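RNA-binding protein (Sulfolobus solfataricus, PDB 2NRQ) is of unknown function, belonging to an archaeal family that resembles RNA-binding proteins in structure but is thought unlikely to bind RNA. Local coordinates at residues Lys40-Ala45 and Ile54-Arg59; Ser95-Arg100 and Ile125-Ser130; Phe101-Leu106 and Asp119-Ile124. All coordinates share one frame; numbering follows the deposited sequence.

Interaction 1: Lys40-Ala45 and Ile54-Arg59; sequences KNVTTA and IILEYR
Lys40 lays its aliphatic chain alongside the ring of Tyr58, Lys40 CG standing 3.7 Å from Tyr58 CE1, the two side chains running the same way. They are a non-hydrogen-bonded pair of the antiparallel beta hairpin made by strands 39-46 and 52-60, at one margin of the chain's sheet. With CG anti to the backbone N (chi1 170°) and every later torsion extended, the lysine follows the ring as far as its hydroxyl; beyond the hairpin, Glu28 of helix 20-30 takes a salt bridge from Lys40 NZ and a hydrogen bond with Tyr58 OH. Val42 continues this helix-facing side, its CG1 lying 3.8 Å from Ile54 CG2 and its CG2 turned to Leu56 CD1. Two hydrogen-bonded pairs, Asn41 with Glu57 and Thr43 with Ile55, alternate with these; the straightest of their four bonds runs from Ile55 N to Thr43 O at 2.7 Å, with 176° at the hydrogen. The side chains of these pairs share the other face. There Asn41 CB packs against Glu57 CB, while a water bridges the strands: it accepts from Thr43 OG1 and donates to Ile55 O and, at 2.6 Å, to Glu57 OE1.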
ATOM      1  N   LYS A  40      13.018   1.304  -5.713  1.00 21.27           N
ATOM      2  CA  LYS A  40      13.000   0.884  -4.319  1.00 19.00           C
ATOM      3  C   LYS A  40      13.963   1.721  -3.490  1.00 19.03           C
ATOM      4  O   LYS A  40      15.037   2.081  -3.951  1.00 21.44           O
ATOM      5  CB  LYS A  40      13.378  -0.593  -4.230  1.00 16.19           C
ATOM      6  CG  LYS A  40      13.624  -1.116  -2.827  1.00 14.73           C
ATOM      7  CD  LYS A  40      13.967  -2.592  -2.901  1.00 12.41           C
ATOM      8  CE  LYS A  40      14.333  -3.141  -1.551  1.00 14.86           C
ATOM      9  NZ  LYS A  40      14.708  -4.584  -1.585  1.00 15.66           N
ATOM     10  N   ASN A  41      13.569   2.031  -2.262  1.00 20.26           N
ATOM     11  CA  ASN A  41      14.396   2.813  -1.356  1.00 16.74           C
ATOM     12  C   ASN A  41      14.349   2.200   0.022  1.00 18.12           C
ATOM     13  O   ASN A  41      13.295   1.752   0.477  1.00 17.96           O
ATOM     14  CB  ASN A  41      13.886   4.241  -1.229  1.00 19.19           C
ATOM     15  CG  ASN A  41      14.121   5.061  -2.465  1.00 21.61           C
ATOM     16  OD1 ASN A  41      15.144   5.741  -2.586  1.00 21.20           O
ATOM     17  ND2 ASN A  41      13.172   5.000  -3.403  1.00 23.49           N
ATOM     18  N   VAL A  42      15.504   2.180   0.680  1.00 17.88           N
ATOM     19  CA  VAL A  42      15.605   1.680   2.034  1.00 17.43           C
ATOM     20  C   VAL A  42      16.460   2.706   2.739  1.00 18.79           C
ATOM     21  O   VAL A  42      17.513   3.060   2.236  1.00 20.08           O
ATOM     22  CB  VAL A  42      16.311   0.299   2.103  1.00 18.35           C
ATOM     23  CG1 VAL A  42      16.294  -0.205   3.537  1.00 13.95           C
ATOM     24  CG2 VAL A  42      15.616  -0.709   1.168  1.00 16.07           C
ATOM     25  N   THR A  43      15.990   3.199   3.883  1.00 21.85           N
ATOM     26  CA  THR A  43      16.711   4.189   4.695  1.00 22.07           C
ATOM     27  C   THR A  43      16.631   3.749   6.143  1.00 24.30           C
ATOM     28  O   THR A  43      15.656   3.125   6.545  1.00 26.47           O
ATOM     29  CB  THR A  43      16.049   5.568   4.646  1.00 22.20           C
ATOM     30  OG1 THR A  43      16.038   6.057   3.301  1.00 26.12           O
ATOM     31  CG2 THR A  43      16.784   6.535   5.552  1.00 20.98           C
ATOM     32  N   THR A  44      17.643   4.070   6.935  1.00 25.83           N
ATOM     33  CA  THR A  44      17.619   3.708   8.347  1.00 27.44           C
ATOM     34  C   THR A  44      17.792   4.949   9.201  1.00 28.44           C
ATOM     35  O   THR A  44      18.744   5.699   9.012  1.00 30.67           O
ATOM     36  CB  THR A  44      18.768   2.790   8.723  1.00 27.29           C
ATOM     37  OG1 THR A  44      19.993   3.499   8.507  1.00 31.26           O
ATOM     38  CG2 THR A  44      18.749   1.511   7.893  1.00 26.49           C
ATOM     39  N   ALA A  45      16.879   5.172  10.135  1.00 28.33           N
ATOM     40  CA  ALA A  45      16.993   6.303  11.048  1.00 27.51           C
ATOM     41  C   ALA A  45      17.215   5.675  12.427  1.00 27.57           C
ATOM     42  O   ALA A  45      17.092   4.461  12.585  1.00 29.08           O
ATOM     43  CB  ALA A  45      15.708   7.139  11.032  1.00 26.09           C
ATOM     44  N   ILE A  54      13.508   1.357  10.140  1.00 21.85           N
ATOM     45  CA  ILE A  54      13.870   1.215   8.730  1.00 19.93           C
ATOM     46  C   ILE A  54      12.730   1.705   7.873  1.00 18.59           C
ATOM     47  O   ILE A  54      11.576   1.379   8.130  1.00 19.30           O
ATOM     48  CB  ILE A  54      14.154  -0.238   8.341  1.00 20.20           C
ATOM     49  CG1 ILE A  54      15.416  -0.723   9.032  1.00 19.73           C
ATOM     50  CG2 ILE A  54      14.362  -0.348   6.840  1.00 17.01           C
ATOM     51  CD1 ILE A  54      15.746  -2.131   8.666  1.00 22.42           C
ATOM     52  N   ILE A  55      13.053   2.498   6.862  1.00 17.80           N
ATOM     53  CA  ILE A  55      12.033   3.023   5.984  1.00 19.21           C
ATOM     54  C   ILE A  55      12.190   2.395   4.625  1.00 19.08           C
ATOM     55  O   ILE A  55      13.180   2.617   3.936  1.00 23.45           O
ATOM     56  CB  ILE A  55      12.129   4.559   5.863  1.00 19.76           C
ATOM     57  CG1 ILE A  55      12.367   5.170   7.247  1.00 18.88           C
ATOM     58  CG2 ILE A  55      10.840   5.109   5.264  1.00 17.87           C
ATOM     59  CD1 ILE A  55      12.191   6.657   7.308  1.00 17.86           C
ATOM     60  N   LEU A  56      11.205   1.598   4.249  1.00 17.64           N
ATOM     61  CA  LEU A  56      11.209   0.910   2.973  1.00 16.96           C
ATOM     62  C   LEU A  56      10.186   1.569   2.067  1.00 16.92           C
ATOM     63  O   LEU A  56       9.039   1.734   2.456  1.00 17.86           O
ATOM     64  CB  LEU A  56      10.859  -0.562   3.199  1.00 15.11           C
ATOM     65  CG  LEU A  56      10.475  -1.411   1.996  1.00 13.74           C
ATOM     66  CD1 LEU A  56      11.667  -1.608   1.091  1.00 12.38           C
ATOM     67  CD2 LEU A  56       9.936  -2.747   2.502  1.00 11.57           C
ATOM     68  N   GLU A  57      10.603   1.951   0.863  1.00 18.14           N
ATOM     69  CA  GLU A  57       9.702   2.608  -0.082  1.00 17.82           C
ATOM     70  C   GLU A  57       9.791   2.056  -1.495  1.00 18.70           C
ATOM     71  O   GLU A  57      10.810   1.511  -1.911  1.00 20.04           O
ATOM     72  CB  GLU A  57       9.995   4.096  -0.120  1.00 15.30           C
ATOM     73  CG  GLU A  57       9.823   4.780   1.209  1.00 19.18           C
ATOM     74  CD  GLU A  57      10.525   6.122   1.247  1.00 21.94           C
ATOM     75  OE1 GLU A  57      11.759   6.122   1.091  1.00 25.42           O
ATOM     76  OE2 GLU A  57       9.861   7.172   1.423  1.00 24.49           O
ATOM     77  N   TYR A  58       8.701   2.193  -2.230  1.00 19.31           N
ATOM     78  CA  TYR A  58       8.637   1.753  -3.617  1.00 20.71           C
ATOM     79  C   TYR A  58       7.867   2.822  -4.349  1.00 23.78           C
ATOM     80  O   TYR A  58       6.766   3.205  -3.935  1.00 26.29           O
ATOM     81  CB  TYR A  58       7.895   0.434  -3.742  1.00 18.24           C
ATOM     82  CG  TYR A  58       8.634  -0.741  -3.168  1.00 18.33           C
ATOM     83  CD1 TYR A  58       9.546  -1.464  -3.942  1.00 17.73           C
ATOM     84  CD2 TYR A  58       8.439  -1.126  -1.834  1.00 15.57           C
ATOM     85  CE1 TYR A  58      10.242  -2.541  -3.399  1.00 14.47           C
ATOM     86  CE2 TYR A  58       9.127  -2.194  -1.296  1.00 13.65           C
ATOM     87  CZ  TYR A  58      10.020  -2.898  -2.081  1.00 14.45           C
ATOM     88  OH  TYR A  58      10.658  -3.987  -1.555  1.00 19.77           O
ATOM     89  N   ARG A  59       8.447   3.323  -5.429  1.00 26.02           N
ATOM     90  CA  ARG A  59       7.785   4.350  -6.197  1.00 28.57           C
ATOM     91  C   ARG A  59       7.365   3.746  -7.513  1.00 29.25           C
ATOM     92  O   ARG A  59       8.085   2.950  -8.095  1.00 27.11           O
ATOM     93  CB  ARG A  59       8.713   5.535  -6.448  1.00 31.18           C
ATOM     94  CG  ARG A  59       7.960   6.827  -6.637  1.00 34.70           C
ATOM     95  CD  ARG A  59       8.351   7.545  -7.903  1.00 41.14           C
TER
HETATM   96  O   HOH W   1      13.683   4.854   2.222  1.00 29.62           O

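Interaction 2: Ser95-Arg100 and Ile125-Ser130; sequences SKLYLR and ISFNTS
Phe127 and Ser95 meet first through the backbone, Phe127 N donating to Ser95 O at 2.8 Å with 166° at the hydrogen. That same oxygen lies at the edge of the Phe127 ring, near its plane. Leu97 CB reaches the edge too, 4.0 Å from Phe127 CE2, while Ile125 CG2, two residues back in the same segment, sits over one face, offset toward the rim. The phenylalanine CG stands anti to its carbonyl carbon (chi1 -66°), which brings the ring back beside Leu97. Ser95 OG is modelled as donating to Phe127 O, though the distance is too short for its exact geometry to be trusted. Two residues farther along, past the pair Lys96-Ser126, Leu97 and Ile125 form an antiparallel hydrogen-bonded pair; Ile125 N meets Leu97 O at 2.9 Å. Beyond them Leu99 CD1 touches Ile125 CD1 at 4.2 Å, a looser apolar contact. The pairing is the end of a beta ladder, where strand 121-126 runs out into a loop. Phe69 of helix 62-73 meets the Phe127 ring steeply, Ile92 of the outermost strand 92-93 touches Leu97, and strand 7-14 flanks strand 121-126 on its other side, through Gln7 and Ser126.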
ATOM      1  N   SER A  95      -5.470  15.124  -3.809  1.00 49.59           N
ATOM      2  CA  SER A  95      -5.880  14.207  -4.864  1.00 48.58           C
ATOM      3  C   SER A  95      -5.290  12.809  -4.677  1.00 46.60           C
ATOM      4  O   SER A  95      -5.394  11.951  -5.563  1.00 45.14           O
ATOM      5  CB  SER A  95      -5.474  14.761  -6.230  1.00 50.23           C
ATOM      6  OG  SER A  95      -6.170  14.087  -7.267  1.00 54.41           O
ATOM      7  N   LYS A  96      -4.671  12.579  -3.524  1.00 44.65           N
ATOM      8  CA  LYS A  96      -4.083  11.279  -3.252  1.00 42.18           C
ATOM      9  C   LYS A  96      -4.875  10.504  -2.210  1.00 40.24           C
ATOM     10  O   LYS A  96      -5.349  11.060  -1.225  1.00 41.53           O
ATOM     11  CB  LYS A  96      -2.617  11.434  -2.831  1.00 40.86           C
ATOM     12  CG  LYS A  96      -2.366  12.486  -1.790  1.00 41.20           C
ATOM     13  CD  LYS A  96      -0.875  12.622  -1.497  1.00 42.14           C
ATOM     14  CE  LYS A  96      -0.097  13.186  -2.688  1.00 42.51           C
ATOM     15  NZ  LYS A  96       1.278  13.654  -2.295  1.00 39.24           N
ATOM     16  N   LEU A  97      -5.033   9.212  -2.468  1.00 38.79           N
ATOM     17  CA  LEU A  97      -5.766   8.296  -1.609  1.00 36.32           C
ATOM     18  C   LEU A  97      -4.766   7.507  -0.779  1.00 35.92           C
ATOM     19  O   LEU A  97      -3.839   6.915  -1.331  1.00 36.17           O
ATOM     20  CB  LEU A  97      -6.583   7.328  -2.469  1.00 35.11           C
ATOM     21  CG  LEU A  97      -7.354   6.216  -1.749  1.00 38.00           C
ATOM     22  CD1 LEU A  97      -8.537   6.814  -1.000  1.00 36.14           C
ATOM     23  CD2 LEU A  97      -7.838   5.171  -2.764  1.00 37.49           C
ATOM     24  N   TYR A  98      -4.954   7.494   0.539  1.00 33.34           N
ATOM     25  CA  TYR A  98      -4.057   6.768   1.422  1.00 31.23           C
ATOM     26  C   TYR A  98      -4.698   5.473   1.893  1.00 31.39           C
ATOM     27  O   TYR A  98      -5.683   5.491   2.622  1.00 32.96           O
ATOM     28  CB  TYR A  98      -3.701   7.618   2.642  1.00 31.40           C
ATOM     29  CG  TYR A  98      -2.888   8.848   2.325  1.00 34.42           C
ATOM     30  CD1 TYR A  98      -1.552   8.946   2.717  1.00 36.14           C
ATOM     31  CD2 TYR A  98      -3.448   9.918   1.622  1.00 36.11           C
ATOM     32  CE1 TYR A  98      -0.790  10.079   2.416  1.00 36.13           C
ATOM     33  CE2 TYR A  98      -2.698  11.053   1.319  1.00 36.72           C
ATOM     34  CZ  TYR A  98      -1.370  11.125   1.720  1.00 37.26           C
ATOM     35  OH  TYR A  98      -0.629  12.250   1.431  1.00 38.65           O
ATOM     36  N   LEU A  99      -4.141   4.346   1.483  1.00 30.11           N
ATOM     37  CA  LEU A  99      -4.673   3.067   1.910  1.00 29.50           C
ATOM     38  C   LEU A  99      -3.664   2.410   2.839  1.00 29.88           C
ATOM     39  O   LEU A  99      -2.600   1.988   2.393  1.00 31.59           O
ATOM     40  CB  LEU A  99      -4.910   2.164   0.705  1.00 31.51           C
ATOM     41  CG  LEU A  99      -5.632   2.766  -0.498  1.00 32.75           C
ATOM     42  CD1 LEU A  99      -5.792   1.695  -1.565  1.00 32.46           C
ATOM     43  CD2 LEU A  99      -6.980   3.308  -0.074  1.00 33.37           C
ATOM     44  N   ARG A 100      -3.980   2.331   4.128  1.00 30.23           N
ATOM     45  CA  ARG A 100      -3.065   1.710   5.077  1.00 30.13           C
ATOM     46  C   ARG A 100      -3.425   0.255   5.344  1.00 30.73           C
ATOM     47  O   ARG A 100      -4.449  -0.034   5.945  1.00 31.34           O
ATOM     48  CB  ARG A 100      -3.019   2.489   6.393  1.00 28.75           C
ATOM     49  CG  ARG A 100      -4.235   3.285   6.723  1.00 31.15           C
ATOM     50  CD  ARG A 100      -4.042   4.749   6.370  1.00 31.82           C
ATOM     51  NE  ARG A 100      -2.968   5.340   7.154  1.00 35.36           N
ATOM     52  CZ  ARG A 100      -2.670   6.635   7.172  1.00 36.21           C
ATOM     53  NH1 ARG A 100      -3.369   7.495   6.448  1.00 36.13           N
ATOM     54  NH2 ARG A 100      -1.665   7.070   7.917  1.00 37.67           N
ATOM     55  N   ILE A 125      -1.952   6.491  -3.480  1.00 33.03           N
ATOM     56  CA  ILE A 125      -2.223   6.684  -4.898  1.00 34.91           C
ATOM     57  C   ILE A 125      -2.558   8.147  -5.189  1.00 37.53           C
ATOM     58  O   ILE A 125      -3.272   8.794  -4.427  1.00 36.85           O
ATOM     59  CB  ILE A 125      -3.402   5.811  -5.373  1.00 34.75           C
ATOM     60  CG1 ILE A 125      -3.037   4.328  -5.285  1.00 35.40           C
ATOM     61  CG2 ILE A 125      -3.760   6.155  -6.803  1.00 35.54           C
ATOM     62  CD1 ILE A 125      -2.988   3.807  -3.890  1.00 35.91           C
ATOM     63  N   SER A 126      -2.037   8.666  -6.294  1.00 40.92           N
ATOM     64  CA  SER A 126      -2.296  10.046  -6.669  1.00 44.50           C
ATOM     65  C   SER A 126      -3.128  10.079  -7.945  1.00 47.02           C
ATOM     66  O   SER A 126      -2.763   9.487  -8.959  1.00 48.39           O
ATOM     67  CB  SER A 126      -0.981  10.779  -6.886  1.00 44.72           C
ATOM     68  OG  SER A 126      -0.046  10.383  -5.902  1.00 47.84           O
ATOM     69  N   PHE A 127      -4.260  10.766  -7.881  1.00 49.43           N
ATOM     70  CA  PHE A 127      -5.153  10.884  -9.023  1.00 51.79           C
ATOM     71  C   PHE A 127      -5.099  12.320  -9.502  1.00 53.08           C
ATOM     72  O   PHE A 127      -4.656  13.208  -8.777  1.00 51.58           O
ATOM     73  CB  PHE A 127      -6.590  10.554  -8.604  1.00 52.56           C
ATOM     74  CG  PHE A 127      -6.792   9.123  -8.191  1.00 52.73           C
ATOM     75  CD1 PHE A 127      -7.002   8.133  -9.143  1.00 52.74           C
ATOM     76  CD2 PHE A 127      -6.760   8.763  -6.850  1.00 53.28           C
ATOM     77  CE1 PHE A 127      -7.176   6.800  -8.765  1.00 53.34           C
ATOM     78  CE2 PHE A 127      -6.932   7.429  -6.461  1.00 53.15           C
ATOM     79  CZ  PHE A 127      -7.142   6.448  -7.422  1.00 52.02           C
ATOM     80  N   ASN A 128      -5.532  12.550 -10.731  1.00 55.09           N
ATOM     81  CA  ASN A 128      -5.570  13.908 -11.244  1.00 58.18           C
ATOM     82  C   ASN A 128      -6.975  14.079 -11.792  1.00 60.30           C
ATOM     83  O   ASN A 128      -7.172  14.617 -12.883  1.00 61.10           O
ATOM     84  CB  ASN A 128      -4.529  14.118 -12.343  1.00 57.01           C
ATOM     85  CG  ASN A 128      -4.177  15.582 -12.519  1.00 56.96           C
ATOM     86  OD1 ASN A 128      -3.908  16.281 -11.540  1.00 57.16           O
ATOM     87  ND2 ASN A 128      -4.175  16.055 -13.760  1.00 56.42           N
ATOM     88  N   THR A 129      -7.948  13.618 -11.004  1.00 62.63           N
ATOM     89  CA  THR A 129      -9.352  13.664 -11.393  1.00 64.25           C
ATOM     90  C   THR A 129     -10.361  13.896 -10.260  1.00 64.49           C
ATOM     91  O   THR A 129     -11.504  14.260 -10.523  1.00 64.86           O
ATOM     92  CB  THR A 129      -9.730  12.365 -12.130  1.00 64.62           C
ATOM     93  OG1 THR A 129     -11.155  12.274 -12.239  1.00 65.92           O
ATOM     94  CG2 THR A 129      -9.187  11.148 -11.379  1.00 64.63           C
ATOM     95  N   SER A 130      -9.950  13.676  -9.015  1.00 65.22           N
ATOM     96  CA  SER A 130     -10.832  13.877  -7.856  1.00 65.90           C
ATOM     97  C   SER A 130     -11.998  12.887  -7.752  1.00 65.27           C
ATOM     98  O   SER A 130     -12.710  12.843  -6.736  1.00 64.60           O
ATOM     99  CB  SER A 130     -11.386  15.310  -7.856  1.00 66.39           C
ATOM    100  OG  SER A 130     -10.345  16.259  -7.664  1.00 69.05           O
TER

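Interaction 3: Phe101-Leu106 and Asp119-Ile124; sequences FDKQYL and DVIKCI
Lys103 NZ is gripped by three acceptors: Asp119 OD1 at 2.9 Å in a salt bridge across this contact, Glu18 OE2 in a second salt bridge, and Phe13 O. The ammonium comes to Asp119 from above the carboxylate plane, 45° out of it, and the two side chains cross at about a right angle. Two acidic partners would probably favour the protonated lysine at this largely buried position. A bend at chi3 (-73°) turns the lysine's end toward Asp119, while Lys103 CG rests 3.6 Å from Ile121 CG1. A methionine in place of Lys103 would probably leave Asp119 and Glu18 without their shared positive charge and Phe13 O without this donor. The segments join where strand 96-101 gives way to helix 103-109: Phe101 and Ile121 are an antiparallel hydrogen-bonded pair, and right after it Asp102 takes the N-cap position of the helix. Its OD2 accepts from Tyr105 N at 2.6 Å through the anti lone pair, a nearly straight bond (169° at the hydrogen) that satisfies an amide of the first helical turn. Phe101 N donates to Ile121 O at 2.9 Å. The Phe101 ring offers its edge to Cys123, whose SG lies 3.8 Å from Phe101 CD2 in a sulfur-aromatic contact. From the helix, Leu106 crosses Ile121 at about a right angle, its CD2 3.4 Å from Ile121 CD1; Ile27 and Phe30 of helix 20-30 close over these two, Ile27 touching Ile121 and Phe30 touching Leu106.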
ATOM      1  N   PHE A 101      -2.570  -0.658   4.899  1.00 31.49           N
ATOM      2  CA  PHE A 101      -2.818  -2.086   5.075  1.00 34.17           C
ATOM      3  C   PHE A 101      -2.123  -2.687   6.284  1.00 36.43           C
ATOM      4  O   PHE A 101      -1.109  -2.171   6.760  1.00 39.23           O
ATOM      5  CB  PHE A 101      -2.417  -2.834   3.808  1.00 33.06           C
ATOM      6  CG  PHE A 101      -3.273  -2.494   2.623  1.00 34.46           C
ATOM      7  CD1 PHE A 101      -4.568  -3.002   2.519  1.00 34.15           C
ATOM      8  CD2 PHE A 101      -2.812  -1.625   1.641  1.00 33.17           C
ATOM      9  CE1 PHE A 101      -5.389  -2.648   1.453  1.00 34.20           C
ATOM     10  CE2 PHE A 101      -3.626  -1.260   0.568  1.00 33.97           C
ATOM     11  CZ  PHE A 101      -4.920  -1.773   0.475  1.00 34.04           C
ATOM     12  N   ASP A 102      -2.678  -3.786   6.775  1.00 37.23           N
ATOM     13  CA  ASP A 102      -2.153  -4.480   7.952  1.00 38.13           C
ATOM     14  C   ASP A 102      -0.909  -5.308   7.638  1.00 38.13           C
ATOM     15  O   ASP A 102      -0.964  -6.225   6.822  1.00 39.84           O
ATOM     16  CB  ASP A 102      -3.239  -5.401   8.515  1.00 37.91           C
ATOM     17  CG  ASP A 102      -2.866  -6.000   9.845  1.00 38.19           C
ATOM     18  OD1 ASP A 102      -3.180  -5.370  10.879  1.00 37.59           O
ATOM     19  OD2 ASP A 102      -2.251  -7.091   9.859  1.00 37.73           O
ATOM     20  N   LYS A 103       0.206  -4.997   8.290  1.00 39.20           N
ATOM     21  CA  LYS A 103       1.441  -5.746   8.066  1.00 40.22           C
ATOM     22  C   LYS A 103       1.286  -7.225   8.403  1.00 41.38           C
ATOM     23  O   LYS A 103       1.685  -8.091   7.632  1.00 41.22           O
ATOM     24  CB  LYS A 103       2.587  -5.160   8.898  1.00 39.74           C
ATOM     25  CG  LYS A 103       3.228  -3.952   8.266  1.00 42.15           C
ATOM     26  CD  LYS A 103       4.533  -3.560   8.954  1.00 42.14           C
ATOM     27  CE  LYS A 103       4.294  -2.921  10.302  1.00 41.55           C
ATOM     28  NZ  LYS A 103       5.524  -2.242  10.762  1.00 41.52           N
ATOM     29  N   GLN A 104       0.703  -7.501   9.566  1.00 44.45           N
ATOM     30  CA  GLN A 104       0.481  -8.867  10.045  1.00 45.62           C
ATOM     31  C   GLN A 104      -0.258  -9.713   9.013  1.00 44.25           C
ATOM     32  O   GLN A 104       0.224 -10.767   8.604  1.00 43.36           O
ATOM     33  CB  GLN A 104      -0.333  -8.844  11.345  1.00 48.28           C
ATOM     34  CG  GLN A 104       0.246  -7.986  12.488  1.00 52.58           C
ATOM     35  CD  GLN A 104      -0.130  -6.498  12.412  1.00 53.76           C
ATOM     36  OE1 GLN A 104      -0.125  -5.794  13.425  1.00 54.14           O
ATOM     37  NE2 GLN A 104      -0.441  -6.018  11.213  1.00 53.69           N
ATOM     38  N   TYR A 105      -1.425  -9.237   8.597  1.00 42.51           N
ATOM     39  CA  TYR A 105      -2.242  -9.935   7.620  1.00 42.94           C
ATOM     40  C   TYR A 105      -1.588 -10.231   6.276  1.00 43.86           C
ATOM     41  O   TYR A 105      -1.849 -11.278   5.675  1.00 43.51           O
ATOM     42  CB  TYR A 105      -3.528  -9.157   7.375  1.00 44.17           C
ATOM     43  CG  TYR A 105      -4.597  -9.443   8.393  1.00 45.91           C
ATOM     44  CD1 TYR A 105      -5.232 -10.680   8.429  1.00 46.50           C
ATOM     45  CD2 TYR A 105      -4.969  -8.484   9.326  1.00 46.43           C
ATOM     46  CE1 TYR A 105      -6.210 -10.952   9.362  1.00 47.39           C
ATOM     47  CE2 TYR A 105      -5.943  -8.746  10.265  1.00 47.76           C
ATOM     48  CZ  TYR A 105      -6.563  -9.983  10.280  1.00 48.94           C
ATOM     49  OH  TYR A 105      -7.547 -10.239  11.208  1.00 51.40           O
ATOM     50  N   LEU A 106      -0.748  -9.321   5.792  1.00 44.08           N
ATOM     51  CA  LEU A 106      -0.113  -9.533   4.496  1.00 43.12           C
ATOM     52  C   LEU A 106       1.020 -10.553   4.553  1.00 44.10           C
ATOM     53  O   LEU A 106       1.119 -11.425   3.695  1.00 43.74           O
ATOM     54  CB  LEU A 106       0.421  -8.216   3.931  1.00 40.94           C
ATOM     55  CG  LEU A 106       0.639  -8.278   2.417  1.00 40.24           C
ATOM     56  CD1 LEU A 106      -0.675  -7.958   1.719  1.00 38.69           C
ATOM     57  CD2 LEU A 106       1.709  -7.297   1.981  1.00 38.18           C
ATOM     58  N   ASP A 119       1.677   2.547  11.467  1.00 38.34           N
ATOM     59  CA  ASP A 119       2.444   1.314  11.603  1.00 36.89           C
ATOM     60  C   ASP A 119       1.731   0.270  10.743  1.00 35.30           C
ATOM     61  O   ASP A 119       1.178  -0.722  11.241  1.00 34.74           O
ATOM     62  CB  ASP A 119       2.482   0.873  13.065  1.00 39.08           C
ATOM     63  CG  ASP A 119       3.264  -0.407  13.269  1.00 41.02           C
ATOM     64  OD1 ASP A 119       4.432  -0.470  12.844  1.00 42.35           O
ATOM     65  OD2 ASP A 119       2.708  -1.351  13.862  1.00 43.77           O
ATOM     66  N   VAL A 120       1.762   0.521   9.436  1.00 32.75           N
ATOM     67  CA  VAL A 120       1.117  -0.323   8.437  1.00 29.01           C
ATOM     68  C   VAL A 120       1.902  -0.273   7.132  1.00 26.63           C
ATOM     69  O   VAL A 120       2.877   0.448   7.025  1.00 26.05           O
ATOM     70  CB  VAL A 120      -0.290   0.220   8.128  1.00 29.23           C
ATOM     71  CG1 VAL A 120      -1.161   0.167   9.366  1.00 27.03           C
ATOM     72  CG2 VAL A 120      -0.171   1.668   7.622  1.00 24.53           C
ATOM     73  N   ILE A 121       1.472  -1.047   6.145  1.00 27.19           N
ATOM     74  CA  ILE A 121       2.094  -1.005   4.824  1.00 27.36           C
ATOM     75  C   ILE A 121       1.231   0.034   4.126  1.00 26.72           C
ATOM     76  O   ILE A 121       0.097  -0.244   3.752  1.00 26.82           O
ATOM     77  CB  ILE A 121       1.962  -2.331   4.060  1.00 27.76           C
ATOM     78  CG1 ILE A 121       2.814  -3.410   4.733  1.00 27.75           C
ATOM     79  CG2 ILE A 121       2.394  -2.130   2.612  1.00 28.25           C
ATOM     80  CD1 ILE A 121       2.616  -4.795   4.150  1.00 27.78           C
ATOM     81  N   LYS A 122       1.766   1.233   3.958  1.00 25.81           N
ATOM     82  CA  LYS A 122       1.004   2.320   3.369  1.00 26.03           C
ATOM     83  C   LYS A 122       1.086   2.437   1.846  1.00 27.12           C
ATOM     84  O   LYS A 122       2.173   2.495   1.269  1.00 28.12           O
ATOM     85  CB  LYS A 122       1.447   3.627   4.021  1.00 25.00           C
ATOM     86  CG  LYS A 122       0.470   4.759   3.875  1.00 26.86           C
ATOM     87  CD  LYS A 122       0.990   5.997   4.560  1.00 29.88           C
ATOM     88  CE  LYS A 122       1.112   5.787   6.054  1.00 33.37           C
ATOM     89  NZ  LYS A 122       1.829   6.913   6.715  1.00 35.77           N
ATOM     90  N   CYS A 123      -0.073   2.473   1.198  1.00 25.55           N
ATOM     91  CA  CYS A 123      -0.123   2.610  -0.248  1.00 25.67           C
ATOM     92  C   CYS A 123      -0.820   3.910  -0.599  1.00 26.78           C
ATOM     93  O   CYS A 123      -2.012   4.057  -0.388  1.00 27.83           O
ATOM     94  CB  CYS A 123      -0.874   1.443  -0.858  1.00 25.84           C
ATOM     95  SG  CYS A 123      -0.101  -0.142  -0.538  1.00 25.83           S
ATOM     96  N   ILE A 124      -0.064   4.853  -1.143  1.00 28.52           N
ATOM     97  CA  ILE A 124      -0.594   6.160  -1.506  1.00 29.09           C
ATOM     98  C   ILE A 124      -0.719   6.326  -3.005  1.00 30.87           C
ATOM     99  O   ILE A 124       0.283   6.319  -3.709  1.00 30.50           O
ATOM    100  CB  ILE A 124       0.315   7.285  -0.975  1.00 29.13           C
ATOM    101  CG1 ILE A 124       0.452   7.156   0.547  1.00 29.47           C
ATOM    102  CG2 ILE A 124      -0.244   8.657  -1.367  1.00 27.20           C
ATOM    103  CD1 ILE A 124       1.535   8.006   1.137  1.00 28.34           C
TER

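From the N terminus, strand 7-14 and helix 20-30 come first, and interaction 1 then closes a short hairpin loop between strands 39-46 and 52-60. It is complete before the others begin. Interaction 2 pairs residues 95-100 with 125-130 and so closes the loop between them; within that loop lies interaction 3, joining residues 101-106 to 119-124 around the rest of helix 103-109 and the loop that follows it. These two share strand 121-126 and touch directly, Leu99 O lying 2.8 Å from Cys123 N, a probable hydrogen bond. Interaction 1 touches neither, its nearest atoms about 7 Å from interaction 3 and 9 Å from interaction 2. Strand 7-14, between strands 52-60 and 121-126, connects the two halves in one antiparallel sheet.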